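Local coordinates for uncharacterized protein (Bacteroides caccae, PDB 4L7A) that is of uncharacterised function but probably acts as a zinc-dependent peptidase of the HExxH class, at residues R25-N30 / I37-R42; H71-A76 / V141-F146; E75-D78 / D84-R87; A204-L207 / Q213-N216. All blocks are in the same frame, centred on the assembly; numbering follows the deposited sequence.

Contact 1: residues R25-N30 / I37-R42; sequences RWLLEN and IDFKYR
The two methyl groups of L27 divide the work between F39 and Y41. CD2 leans obliquely on the near side of the F39 ring, 3.8 Å from F39 CD1 and 4.0 Å from F39 CB. CD1 lies against the strand backbone, with L27 CD1 3.7 Å from F39 O, and meets the Y41 ring obliquely, 3.9 Å from Y41 CE1. One branched tip thus fills the angle between two aromatic rings that both spring from the helix-facing side of the chain, while D38 before them and K40 between them start off the other way. F39 holds its CG anti to the backbone N (chi1 -170°), which carries the ring to the L27 methyl and toward A66 of helix 59-81. The pairing is that of a helix, 17-35, folding back through a two-residue link onto the strand that follows, 38-40, an outermost strand of the mixed sheet that runs parallel to strand 93-98. Further out, L27 CD2 sits in plane at the edge of the W26 indole. N30 ND2 lies over one face of that indole and donates to W26 O at 2.9 Å, nearly straight at 167°. Y31 meets the F39 ring and F23 the Y41 ring. Y41 OH is hydrogen-bonded to D24 OD1, and the other carboxylate oxygen of D24 pairs with R42 NH2.

Contact 2: residues H71-A76 / V141-F146; sequences HCWLEA and VMHHEF
W73 reaches from helix 59-81 into a group of residues on helix 131-153, and its CB begins the contact beside H143 CE1, 4.2 Å away. Further along, one edge of the F146 ring, at CE2, lies over the face of the pyrrole part of the indole as an offset stack, centroids 4.4 Å apart and planes at 29°. At the benzene end, W73 CZ3 meets the methyl of selenomethionine M142 at CE, 3.7 Å away. L74 CG backs the opposite face of the indole, and Y77 meets it edge-to-face. Such broad rings fill the wide gap between the helices, whose local axes pass 11.9 Å apart at 26°. The second helix carries the HExxH sequence of zinc metallopeptidases, which starts at H144, next to H143. Beside the aromatic cluster runs a polar bridge: a water donates to C72 O at 2.8 Å and sits in the ring plane of H143, 2.8 Å from NE2, while H143 ND1 bonds Y77 OH. A partner at each nitrogen would hold the imidazole's rotation.

Contact 3: residues E75-D78 / D84-R87; sequences EAYD and DFTR
T86 and D78 make the polar half of this contact, Y77 and F85 the apolar half. In the polar half, the threonine hydroxyl donates to the aspartate, T86 OG1 to D78 OD1 at 2.7 Å. It arrives on the anti side of that oxygen, 32° out of the carboxylate plane. The T86 torsion (chi1 -50°) sets OG1 beside its own backbone N and turns CG2 to the other side, so that the hydroxyl faces helix 59-81. G82 O also lies within hydrogen-bonding reach of that hydroxyl, whose single proton would have to be shared between the two acceptors, and Y35 OH bonds the other carboxylate oxygen, D78 OD2. In the apolar half, the F85 ring slides over one face of Y77 at an oblique tilt, with planes at 41° and F85 CE2 3.6 Å from Y77 CD2. F85 CE2 also lies 4.0 Å from Y77 CB, and T86 CG2 approaches the same CB from the threonine side, again at 4.0 Å. Helix 59-81 and helix 83-88 thereby join at a sharp corner, their backbones closing to 5.5 Å between Y77 CA and T86 CA. M240 and W244 of helix 211-244 touch F85, and the OH of Y77 continues to H143 of the neighbouring contact. A valine in place of T86 would probably leave D78 OD1 without its hydroxyl donor and let the carboxylate turn about its remaining bond to Y35. Accepting the T86 hydroxyl proton at OD1 would be expected to favour the ionised carboxylate of D78 at the helix corner.

Contact 4: residues A204-L207 / Q213-N216; sequences ACFL and QWEN
F206 and W214 pack where helix 195-208 passes into helix 211-244, two consecutive helices meeting at a short link whose corner the indole fills. The aromatic part is an edge-to-face pair: the edge of the F206 phenyl points at the face of the W214 six-membered ring, with centroids 5.4 Å apart and planes at 77°. F206 CD1 stands 4.0 Å above the indole plane, toward its rim. Apolar contacts add to this at the outer corner of the indole, where C205 CB approaches the edge near the ring plane, 4.2 Å from W214 CZ3. F206 CB comes to 4.1 Å of that same atom, so one carbon touches two successive residues of the first helix. W214 keeps CG anti to its backbone N (chi1 180°), which swings the ring across the gap to the preceding helix. I229 and L233, later in helix 211-244, also touch the indole, and L233 and K237 touch the phenyl. An alanine at W214 is likely to open a gap at this corner, leaving the F206 edge with no ring face to meet. The indole also lies against the backbone itself, with W214 CZ3 3.8 Å from F206 N.

How the contacts relate
From the N terminus, contact 1 comes first, closing the short connection, mostly the end of helix 17-35 itself, into strand 38-40 of the mixed sheet. Helix 59-81 then opens contacts 2 and 3. Contact 3 shuts the tight corner into helix 83-88; it starts from the same stretch as contact 2, sharing E75 and A76, and closes long before contact 2, which carries the chain across most of the sheet to helix 131-153. Contact 4 closes a local corner between helices 195-208 and 211-244. The regions join through side chains: I37 CD1 packs on L74 CD2, L74 CD2 on T86 CG2, and A204 CB rests on H144 N. Contacts 1 and 4 lie on opposite sides of the chain's centre.

Contact 1: residues R25-N30 / I37-R42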
loop_
_atom_site.group_PDB
_atom_site.type_symbol
_atom_site.label_atom_id
_atom_site.label_comp_id
_atom_site.label_asym_id
_atom_site.label_seq_id
_atom_site.Cartn_x
_atom_site.Cartn_y
_atom_site.Cartn_z
ATOM N N ARG A 25 6.202 23.634 -0.998
ATOM C CA ARG A 25 7.548 23.613 -1.594
ATOM C C ARG A 25 8.159 22.220 -1.399
ATOM O O ARG A 25 8.672 21.637 -2.334
ATOM C CB ARG A 25 8.457 24.737 -1.014
ATOM C CG ARG A 25 9.340 25.461 -2.056
ATOM C CD ARG A 25 10.340 26.509 -1.441
ATOM N NE ARG A 25 11.608 25.906 -0.988
ATOM C CZ ARG A 25 11.995 25.775 0.283
ATOM N NH1 ARG A 25 11.250 26.225 1.275
ATOM N NH2 ARG A 25 13.151 25.220 0.556
ATOM N N TRP A 26 8.076 21.682 -0.182
ATOM C CA TRP A 26 8.634 20.364 0.108
ATOM C C TRP A 26 7.965 19.281 -0.754
ATOM O O TRP A 26 8.632 18.355 -1.211
ATOM C CB TRP A 26 8.495 20.093 1.589
ATOM C CG TRP A 26 9.140 18.884 2.037
ATOM C CD1 TRP A 26 10.381 18.792 2.569
ATOM C CD2 TRP A 26 8.634 17.533 1.953
ATOM N NE1 TRP A 26 10.665 17.486 2.869
ATOM C CE2 TRP A 26 9.609 16.691 2.527
ATOM C CE3 TRP A 26 7.432 16.969 1.508
ATOM C CZ2 TRP A 26 9.448 15.312 2.649
ATOM C CZ3 TRP A 26 7.250 15.582 1.642
ATOM C CH2 TRP A 26 8.258 14.775 2.207
ATOM N N LEU A 27 6.655 19.393 -0.969
ATOM C CA LEU A 27 5.927 18.399 -1.768
ATOM C C LEU A 27 6.349 18.515 -3.246
ATOM O O LEU A 27 6.525 17.491 -3.951
ATOM C CB LEU A 27 4.427 18.557 -1.629
ATOM C CG LEU A 27 3.938 18.203 -0.228
ATOM C CD1 LEU A 27 2.520 18.699 -0.044
ATOM C CD2 LEU A 27 3.991 16.700 0.007
ATOM N N LEU A 28 6.506 19.734 -3.730
ATOM C CA LEU A 28 6.988 19.899 -5.103
ATOM C C LEU A 28 8.298 19.125 -5.289
ATOM O O LEU A 28 8.464 18.374 -6.238
ATOM C CB LEU A 28 7.194 21.366 -5.396
ATOM C CG LEU A 28 7.775 21.765 -6.759
ATOM C CD1 LEU A 28 6.907 21.248 -7.892
ATOM C CD2 LEU A 28 7.893 23.307 -6.878
ATOM N N GLU A 29 9.194 19.284 -4.321
ATOM C CA GLU A 29 10.531 18.750 -4.424
ATOM C C GLU A 29 10.602 17.249 -4.127
ATOM O O GLU A 29 11.424 16.567 -4.685
ATOM C CB GLU A 29 11.491 19.584 -3.566
ATOM C CG GLU A 29 11.541 21.078 -4.033
ATOM C CD GLU A 29 12.198 22.040 -3.047
ATOM O OE1 GLU A 29 12.639 21.650 -1.952
ATOM O OE2 GLU A 29 12.270 23.222 -3.381
ATOM N N ASN A 30 9.745 16.735 -3.267
ATOM C CA ASN A 30 9.854 15.348 -2.897
ATOM C C ASN A 30 8.839 14.368 -3.540
ATOM O O ASN A 30 9.016 13.179 -3.411
ATOM C CB ASN A 30 9.759 15.187 -1.379
ATOM C CG ASN A 30 11.002 15.655 -0.666
ATOM O OD1 ASN A 30 11.903 14.879 -0.425
ATOM N ND2 ASN A 30 11.079 16.946 -0.391
ATOM N N ILE A 37 3.852 12.804 -8.675
ATOM C CA ILE A 37 2.707 12.535 -7.814
ATOM C C ILE A 37 2.216 13.837 -7.240
ATOM O O ILE A 37 2.963 14.608 -6.679
ATOM C CB ILE A 37 3.042 11.572 -6.652
ATOM C CG1 ILE A 37 3.457 10.207 -7.187
ATOM C CG2 ILE A 37 1.858 11.433 -5.750
ATOM C CD1 ILE A 37 4.112 9.299 -6.143
ATOM N N ASP A 38 0.928 14.063 -7.330
ATOM C CA ASP A 38 0.348 15.249 -6.737
ATOM C C ASP A 38 -0.164 14.832 -5.376
ATOM O O ASP A 38 -1.177 14.122 -5.260
ATOM C CB ASP A 38 -0.724 15.761 -7.707
ATOM C CG ASP A 38 -1.371 17.064 -7.285
ATOM O OD1 ASP A 38 -0.887 17.771 -6.366
ATOM O OD2 ASP A 38 -2.421 17.365 -7.887
ATOM N N PHE A 39 0.494 15.276 -4.322
ATOM C CA PHE A 39 0.067 14.975 -2.943
ATOM C C PHE A 39 -0.724 16.134 -2.346
ATOM O O PHE A 39 -0.177 17.186 -2.104
ATOM C CB PHE A 39 1.319 14.705 -2.128
ATOM C CG PHE A 39 1.097 14.146 -0.729
ATOM C CD1 PHE A 39 0.630 14.938 0.302
ATOM C CD2 PHE A 39 1.512 12.840 -0.409
ATOM C CE1 PHE A 39 0.523 14.439 1.569
ATOM C CE2 PHE A 39 1.397 12.328 0.882
ATOM C CZ PHE A 39 0.875 13.139 1.864
ATOM N N LYS A 40 -2.007 15.940 -2.075
ATOM C CA LYS A 40 -2.862 17.045 -1.641
ATOM C C LYS A 40 -3.283 16.907 -0.177
ATOM O O LYS A 40 -3.728 15.838 0.258
ATOM C CB LYS A 40 -4.100 17.125 -2.517
ATOM C CG LYS A 40 -3.818 17.302 -3.993
ATOM C CD LYS A 40 -5.051 17.805 -4.698
ATOM C CE LYS A 40 -4.879 17.822 -6.202
ATOM N NZ LYS A 40 -6.164 18.193 -6.831
ATOM N N TYR A 41 -3.108 17.982 0.583
ATOM C CA TYR A 41 -3.554 18.021 1.959
ATOM C C TYR A 41 -4.524 19.135 2.221
ATOM O O TYR A 41 -5.287 19.056 3.185
ATOM C CB TYR A 41 -2.388 18.129 2.905
ATOM C CG TYR A 41 -1.692 19.431 2.829
ATOM C CD1 TYR A 41 -0.772 19.681 1.828
ATOM C CD2 TYR A 41 -1.958 20.424 3.751
ATOM C CE1 TYR A 41 -0.127 20.923 1.740
ATOM C CE2 TYR A 41 -1.343 21.664 3.664
ATOM C CZ TYR A 41 -0.405 21.893 2.664
ATOM O OH TYR A 41 0.174 23.115 2.585
ATOM N N ARG A 42 -4.525 20.155 1.370
ATOM C CA ARG A 42 -5.382 21.321 1.582
ATOM C C ARG A 42 -6.810 20.902 1.269
ATOM O O ARG A 42 -7.098 20.407 0.174
ATOM C CB ARG A 42 -4.949 22.488 0.699
ATOM C CG ARG A 42 -3.599 23.178 1.064
ATOM C CD ARG A 42 -3.129 24.015 -0.146
ATOM N NE ARG A 42 -1.919 24.809 0.059
ATOM C CZ ARG A 42 -1.886 25.964 0.679
ATOM N NH1 ARG A 42 -2.982 26.474 1.211
ATOM N NH2 ARG A 42 -0.741 26.599 0.821
#

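Contact 2: residues H71-A76 / V141-F146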
loop_
_atom_site.group_PDB
_atom_site.type_symbol
_atom_site.label_atom_id
_atom_site.label_comp_id
_atom_site.label_asym_id
_atom_site.label_seq_id
_atom_site.Cartn_x
_atom_site.Cartn_y
_atom_site.Cartn_z
ATOM N N HIS A 71 9.256 7.533 2.826
ATOM C CA HIS A 71 10.323 6.671 3.409
ATOM C C HIS A 71 10.072 5.166 3.291
ATOM O O HIS A 71 10.998 4.392 3.016
ATOM C CB HIS A 71 10.530 6.987 4.885
ATOM C CG HIS A 71 11.729 6.329 5.466
ATOM N ND1 HIS A 71 13.015 6.714 5.128
ATOM C CD2 HIS A 71 11.852 5.292 6.324
ATOM C CE1 HIS A 71 13.878 5.972 5.791
ATOM N NE2 HIS A 71 13.201 5.097 6.519
ATOM N N CYS A 72 8.810 4.775 3.463
ATOM C CA CYS A 72 8.439 3.352 3.580
ATOM C C CYS A 72 7.942 2.672 2.299
ATOM O O CYS A 72 7.911 1.425 2.214
ATOM C CB CYS A 72 7.397 3.203 4.653
ATOM S SG CYS A 72 8.011 3.679 6.269
ATOM N N TRP A 73 7.574 3.463 1.315
ATOM C CA TRP A 73 7.159 2.952 0.003
ATOM C C TRP A 73 8.053 3.538 -1.097
ATOM O O TRP A 73 8.868 2.802 -1.690
ATOM C CB TRP A 73 5.648 3.102 -0.240
ATOM C CG TRP A 73 5.308 3.297 -1.662
ATOM C CD1 TRP A 73 5.679 2.526 -2.727
ATOM C CD2 TRP A 73 4.588 4.385 -2.185
ATOM N NE1 TRP A 73 5.257 3.120 -3.902
ATOM C CE2 TRP A 73 4.551 4.251 -3.568
ATOM C CE3 TRP A 73 3.910 5.454 -1.600
ATOM C CZ2 TRP A 73 3.847 5.154 -4.387
ATOM C CZ3 TRP A 73 3.266 6.392 -2.442
ATOM C CH2 TRP A 73 3.260 6.218 -3.803
ATOM N N LEU A 74 7.986 4.856 -1.318
ATOM C CA LEU A 74 8.628 5.443 -2.485
ATOM C C LEU A 74 10.136 5.225 -2.475
ATOM O O LEU A 74 10.667 4.733 -3.432
ATOM C CB LEU A 74 8.332 6.917 -2.591
ATOM C CG LEU A 74 6.936 7.303 -3.040
ATOM C CD1 LEU A 74 6.694 8.769 -2.754
ATOM C CD2 LEU A 74 6.739 7.055 -4.504
ATOM N N GLU A 75 10.782 5.467 -1.343
ATOM C CA GLU A 75 12.198 5.215 -1.213
ATOM C C GLU A 75 12.589 3.746 -1.184
ATOM O O GLU A 75 13.733 3.419 -1.530
ATOM C CB GLU A 75 12.803 5.945 -0.019
ATOM C CG GLU A 75 12.978 7.446 -0.273
ATOM C CD GLU A 75 13.609 8.135 0.938
ATOM O OE1 GLU A 75 14.521 7.580 1.583
ATOM O OE2 GLU A 75 13.158 9.204 1.288
ATOM N N ALA A 76 11.656 2.868 -0.813
ATOM C CA ALA A 76 11.947 1.444 -0.778
ATOM C C ALA A 76 12.003 0.875 -2.181
ATOM O O ALA A 76 12.897 0.116 -2.580
ATOM C CB ALA A 76 10.894 0.710 0.081
ATOM N N VAL A 141 -2.966 -2.181 1.245
ATOM C CA VAL A 141 -3.782 -1.831 0.064
ATOM C C VAL A 141 -2.995 -1.065 -0.998
ATOM O O VAL A 141 -3.178 -1.283 -2.202
ATOM C CB VAL A 141 -5.013 -1.002 0.467
ATOM C CG1 VAL A 141 -5.750 -0.590 -0.717
ATOM C CG2 VAL A 141 -5.923 -1.895 1.333
HETATM N N MSE A 142 -2.116 -0.185 -0.572
HETATM C CA MSE A 142 -1.293 0.530 -1.524
HETATM C C MSE A 142 -0.420 -0.393 -2.379
HETATM O O MSE A 142 -0.468 -0.309 -3.593
HETATM C CB MSE A 142 -0.439 1.610 -0.835
HETATM C CG MSE A 142 -1.312 2.786 -0.349
HETATM SE SE MSE A 142 -0.364 3.941 0.918
HETATM C CE MSE A 142 0.373 5.151 -0.433
ATOM N N HIS A 143 0.383 -1.250 -1.732
ATOM C CA HIS A 143 1.199 -2.201 -2.481
ATOM C C HIS A 143 0.355 -3.087 -3.369
ATOM O O HIS A 143 0.773 -3.486 -4.448
ATOM C CB HIS A 143 2.096 -3.075 -1.582
ATOM C CG HIS A 143 3.112 -2.289 -0.835
ATOM N ND1 HIS A 143 4.139 -1.615 -1.477
ATOM C CD2 HIS A 143 3.233 -2.003 0.485
ATOM C CE1 HIS A 143 4.864 -0.973 -0.580
ATOM N NE2 HIS A 143 4.325 -1.167 0.616
ATOM N N HIS A 144 -0.851 -3.386 -2.942
ATOM C CA HIS A 144 -1.732 -4.213 -3.760
ATOM C C HIS A 144 -2.017 -3.444 -5.076
ATOM O O HIS A 144 -1.892 -3.982 -6.147
ATOM C CB HIS A 144 -3.030 -4.571 -3.017
ATOM C CG HIS A 144 -4.086 -5.194 -3.885
ATOM N ND1 HIS A 144 -4.658 -6.415 -3.601
ATOM C CD2 HIS A 144 -4.707 -4.746 -5.005
ATOM C CE1 HIS A 144 -5.572 -6.700 -4.519
ATOM N NE2 HIS A 144 -5.645 -5.680 -5.365
ATOM N N GLU A 145 -2.414 -2.194 -4.974
ATOM C CA GLU A 145 -2.766 -1.365 -6.157
ATOM C C GLU A 145 -1.576 -1.081 -7.034
ATOM O O GLU A 145 -1.721 -1.080 -8.264
ATOM C CB GLU A 145 -3.380 -0.075 -5.710
ATOM C CG GLU A 145 -4.745 -0.276 -5.004
ATOM C CD GLU A 145 -5.830 -0.734 -5.974
ATOM O OE1 GLU A 145 -5.864 -0.217 -7.134
ATOM O OE2 GLU A 145 -6.614 -1.629 -5.610
ATOM N N PHE A 146 -0.403 -0.869 -6.431
ATOM C CA PHE A 146 0.792 -0.677 -7.240
ATOM C C PHE A 146 1.116 -1.934 -8.036
ATOM O O PHE A 146 1.405 -1.847 -9.222
ATOM C CB PHE A 146 1.972 -0.189 -6.438
ATOM C CG PHE A 146 1.668 0.999 -5.579
ATOM C CD1 PHE A 146 0.658 1.892 -5.896
ATOM C CD2 PHE A 146 2.390 1.222 -4.425
ATOM C CE1 PHE A 146 0.385 2.976 -5.057
ATOM C CE2 PHE A 146 2.134 2.313 -3.619
ATOM C CZ PHE A 146 1.132 3.176 -3.929
HETATM O O HOH W 1 5.547 0.103 2.804
#

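Contact 3: residues E75-D78 / D84-R87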
loop_
_atom_site.group_PDB
_atom_site.type_symbol
_atom_site.label_atom_id
_atom_site.label_comp_id
_atom_site.label_asym_id
_atom_site.label_seq_id
_atom_site.Cartn_x
_atom_site.Cartn_y
_atom_site.Cartn_z
ATOM N N GLU A 75 10.782 5.467 -1.343
ATOM C CA GLU A 75 12.198 5.215 -1.213
ATOM C C GLU A 75 12.589 3.746 -1.184
ATOM O O GLU A 75 13.733 3.419 -1.530
ATOM C CB GLU A 75 12.803 5.945 -0.019
ATOM C CG GLU A 75 12.978 7.446 -0.273
ATOM C CD GLU A 75 13.609 8.135 0.938
ATOM O OE1 GLU A 75 14.521 7.580 1.583
ATOM O OE2 GLU A 75 13.158 9.204 1.288
ATOM N N ALA A 76 11.656 2.868 -0.813
ATOM C CA ALA A 76 11.947 1.444 -0.778
ATOM C C ALA A 76 12.003 0.875 -2.181
ATOM O O ALA A 76 12.897 0.116 -2.580
ATOM C CB ALA A 76 10.894 0.710 0.081
ATOM N N TYR A 77 11.003 1.236 -2.929
ATOM C CA TYR A 77 10.931 0.909 -4.332
ATOM C C TYR A 77 12.142 1.491 -5.070
ATOM O O TYR A 77 12.737 0.785 -5.883
ATOM C CB TYR A 77 9.626 1.415 -4.929
ATOM C CG TYR A 77 8.377 0.568 -4.663
ATOM C CD1 TYR A 77 8.252 -0.248 -3.542
ATOM C CD2 TYR A 77 7.280 0.620 -5.557
ATOM C CE1 TYR A 77 7.069 -1.032 -3.318
ATOM C CE2 TYR A 77 6.129 -0.093 -5.341
ATOM C CZ TYR A 77 6.024 -0.933 -4.226
ATOM O OH TYR A 77 4.891 -1.647 -4.081
ATOM N N ASP A 78 12.529 2.731 -4.757
ATOM C CA ASP A 78 13.694 3.321 -5.396
ATOM C C ASP A 78 14.930 2.510 -5.060
ATOM O O ASP A 78 15.681 2.174 -5.943
ATOM C CB ASP A 78 13.985 4.756 -4.929
ATOM C CG ASP A 78 13.019 5.782 -5.474
ATOM O OD1 ASP A 78 12.309 5.509 -6.466
ATOM O OD2 ASP A 78 13.012 6.906 -4.903
ATOM N N ASP A 84 12.816 4.442 -12.106
ATOM C CA ASP A 84 11.917 4.109 -13.208
ATOM C C ASP A 84 10.859 3.115 -12.826
ATOM O O ASP A 84 9.703 3.223 -13.218
ATOM C CB ASP A 84 12.709 3.556 -14.385
ATOM C CG ASP A 84 13.484 4.635 -15.099
ATOM O OD1 ASP A 84 13.053 5.784 -15.043
ATOM O OD2 ASP A 84 14.537 4.359 -15.695
ATOM N N PHE A 85 11.240 2.167 -12.001
ATOM C CA PHE A 85 10.273 1.188 -11.470
ATOM C C PHE A 85 9.243 1.891 -10.604
ATOM O O PHE A 85 8.014 1.741 -10.765
ATOM C CB PHE A 85 11.037 0.123 -10.666
ATOM C CG PHE A 85 10.165 -0.737 -9.824
ATOM C CD1 PHE A 85 9.387 -1.719 -10.406
ATOM C CD2 PHE A 85 10.160 -0.603 -8.465
ATOM C CE1 PHE A 85 8.584 -2.524 -9.654
ATOM C CE2 PHE A 85 9.356 -1.435 -7.654
ATOM C CZ PHE A 85 8.561 -2.389 -8.253
ATOM N N THR A 86 9.735 2.698 -9.672
ATOM C CA THR A 86 8.833 3.423 -8.765
ATOM C C THR A 86 7.844 4.242 -9.530
ATOM O O THR A 86 6.650 4.188 -9.246
ATOM C CB THR A 86 9.618 4.313 -7.783
ATOM O OG1 THR A 86 10.634 3.521 -7.181
ATOM C CG2 THR A 86 8.721 4.876 -6.674
ATOM N N ARG A 87 8.328 4.965 -10.535
ATOM C CA ARG A 87 7.460 5.784 -11.352
ATOM C C ARG A 87 6.469 4.946 -12.114
ATOM O O ARG A 87 5.389 5.418 -12.410
ATOM C CB ARG A 87 8.261 6.693 -12.328
ATOM C CG ARG A 87 8.983 7.842 -11.597
ATOM C CD ARG A 87 10.157 8.443 -12.406
ATOM N NE ARG A 87 9.639 9.133 -13.580
ATOM C CZ ARG A 87 9.033 10.336 -13.572
ATOM N NH1 ARG A 87 8.833 11.032 -12.447
ATOM N NH2 ARG A 87 8.626 10.876 -14.711
#

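Contact 4: residues A204-L207 / Q213-N216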
loop_
_atom_site.group_PDB
_atom_site.type_symbol
_atom_site.label_atom_id
_atom_site.label_comp_id
_atom_site.label_asym_id
_atom_site.label_seq_id
_atom_site.Cartn_x
_atom_site.Cartn_y
_atom_site.Cartn_z
ATOM N N ALA A 204 1.357 -8.008 -2.161
ATOM C CA ALA A 204 1.154 -7.051 -1.091
ATOM C C ALA A 204 1.310 -7.676 0.295
ATOM O O ALA A 204 1.845 -7.014 1.222
ATOM C CB ALA A 204 -0.216 -6.443 -1.186
ATOM N N CYS A 205 0.829 -8.899 0.448
ATOM C CA CYS A 205 1.042 -9.613 1.738
ATOM C C CYS A 205 2.518 -9.942 1.952
ATOM O O CYS A 205 3.077 -9.729 3.036
ATOM C CB CYS A 205 0.208 -10.872 1.828
ATOM S SG CYS A 205 -1.600 -10.570 1.926
ATOM N N PHE A 206 3.166 -10.445 0.912
ATOM C CA PHE A 206 4.554 -10.781 1.024
ATOM C C PHE A 206 5.384 -9.553 1.392
ATOM O O PHE A 206 6.267 -9.648 2.259
ATOM C CB PHE A 206 5.094 -11.399 -0.268
ATOM C CG PHE A 206 6.488 -11.916 -0.135
ATOM C CD1 PHE A 206 6.755 -13.012 0.677
ATOM C CD2 PHE A 206 7.531 -11.287 -0.778
ATOM C CE1 PHE A 206 8.057 -13.510 0.842
ATOM C CE2 PHE A 206 8.837 -11.780 -0.644
ATOM C CZ PHE A 206 9.098 -12.910 0.178
ATOM N N LEU A 207 5.074 -8.397 0.795
ATOM C CA LEU A 207 5.860 -7.229 1.056
ATOM C C LEU A 207 5.627 -6.610 2.430
ATOM O O LEU A 207 6.518 -6.017 2.944
ATOM C CB LEU A 207 5.675 -6.165 -0.055
ATOM C CG LEU A 207 6.217 -6.519 -1.426
ATOM C CD1 LEU A 207 6.011 -5.343 -2.419
ATOM C CD2 LEU A 207 7.713 -6.847 -1.293
ATOM N N GLN A 213 3.597 -13.337 10.819
ATOM C CA GLN A 213 2.268 -13.277 10.229
ATOM C C GLN A 213 2.198 -14.145 8.957
ATOM O O GLN A 213 1.226 -14.835 8.697
ATOM C CB GLN A 213 1.894 -11.809 9.916
ATOM C CG GLN A 213 0.480 -11.678 9.411
ATOM C CD GLN A 213 0.016 -10.233 9.199
ATOM O OE1 GLN A 213 0.745 -9.243 9.369
ATOM N NE2 GLN A 213 -1.216 -10.127 8.845
ATOM N N TRP A 214 3.244 -14.078 8.160
ATOM C CA TRP A 214 3.328 -14.882 6.933
ATOM C C TRP A 214 3.334 -16.360 7.272
ATOM O O TRP A 214 2.587 -17.146 6.700
ATOM C CB TRP A 214 4.571 -14.493 6.104
ATOM C CG TRP A 214 4.707 -15.296 4.838
ATOM C CD1 TRP A 214 5.416 -16.446 4.686
ATOM C CD2 TRP A 214 4.070 -15.058 3.575
ATOM N NE1 TRP A 214 5.281 -16.915 3.394
ATOM C CE2 TRP A 214 4.467 -16.082 2.696
ATOM C CE3 TRP A 214 3.230 -14.061 3.090
ATOM C CZ2 TRP A 214 4.050 -16.138 1.349
ATOM C CZ3 TRP A 214 2.806 -14.123 1.748
ATOM C CH2 TRP A 214 3.204 -15.152 0.915
ATOM N N GLU A 215 4.152 -16.722 8.221
ATOM C CA GLU A 215 4.210 -18.108 8.719
ATOM C C GLU A 215 2.892 -18.548 9.309
ATOM O O GLU A 215 2.510 -19.695 9.168
ATOM C CB GLU A 215 5.308 -18.269 9.794
ATOM C CG GLU A 215 6.735 -18.287 9.242
ATOM C CD GLU A 215 6.935 -19.258 8.051
ATOM O OE1 GLU A 215 6.440 -20.421 8.079
ATOM O OE2 GLU A 215 7.583 -18.851 7.053
ATOM N N ASN A 216 2.170 -17.654 9.964
ATOM C CA ASN A 216 0.886 -18.059 10.475
ATOM C C ASN A 216 -0.051 -18.454 9.308
ATOM O O ASN A 216 -0.830 -19.418 9.393
ATOM C CB ASN A 216 0.257 -16.953 11.304
ATOM C CG ASN A 216 -1.029 -17.405 11.929
ATOM O OD1 ASN A 216 -1.053 -18.376 12.686
ATOM N ND2 ASN A 216 -2.107 -16.742 11.609
#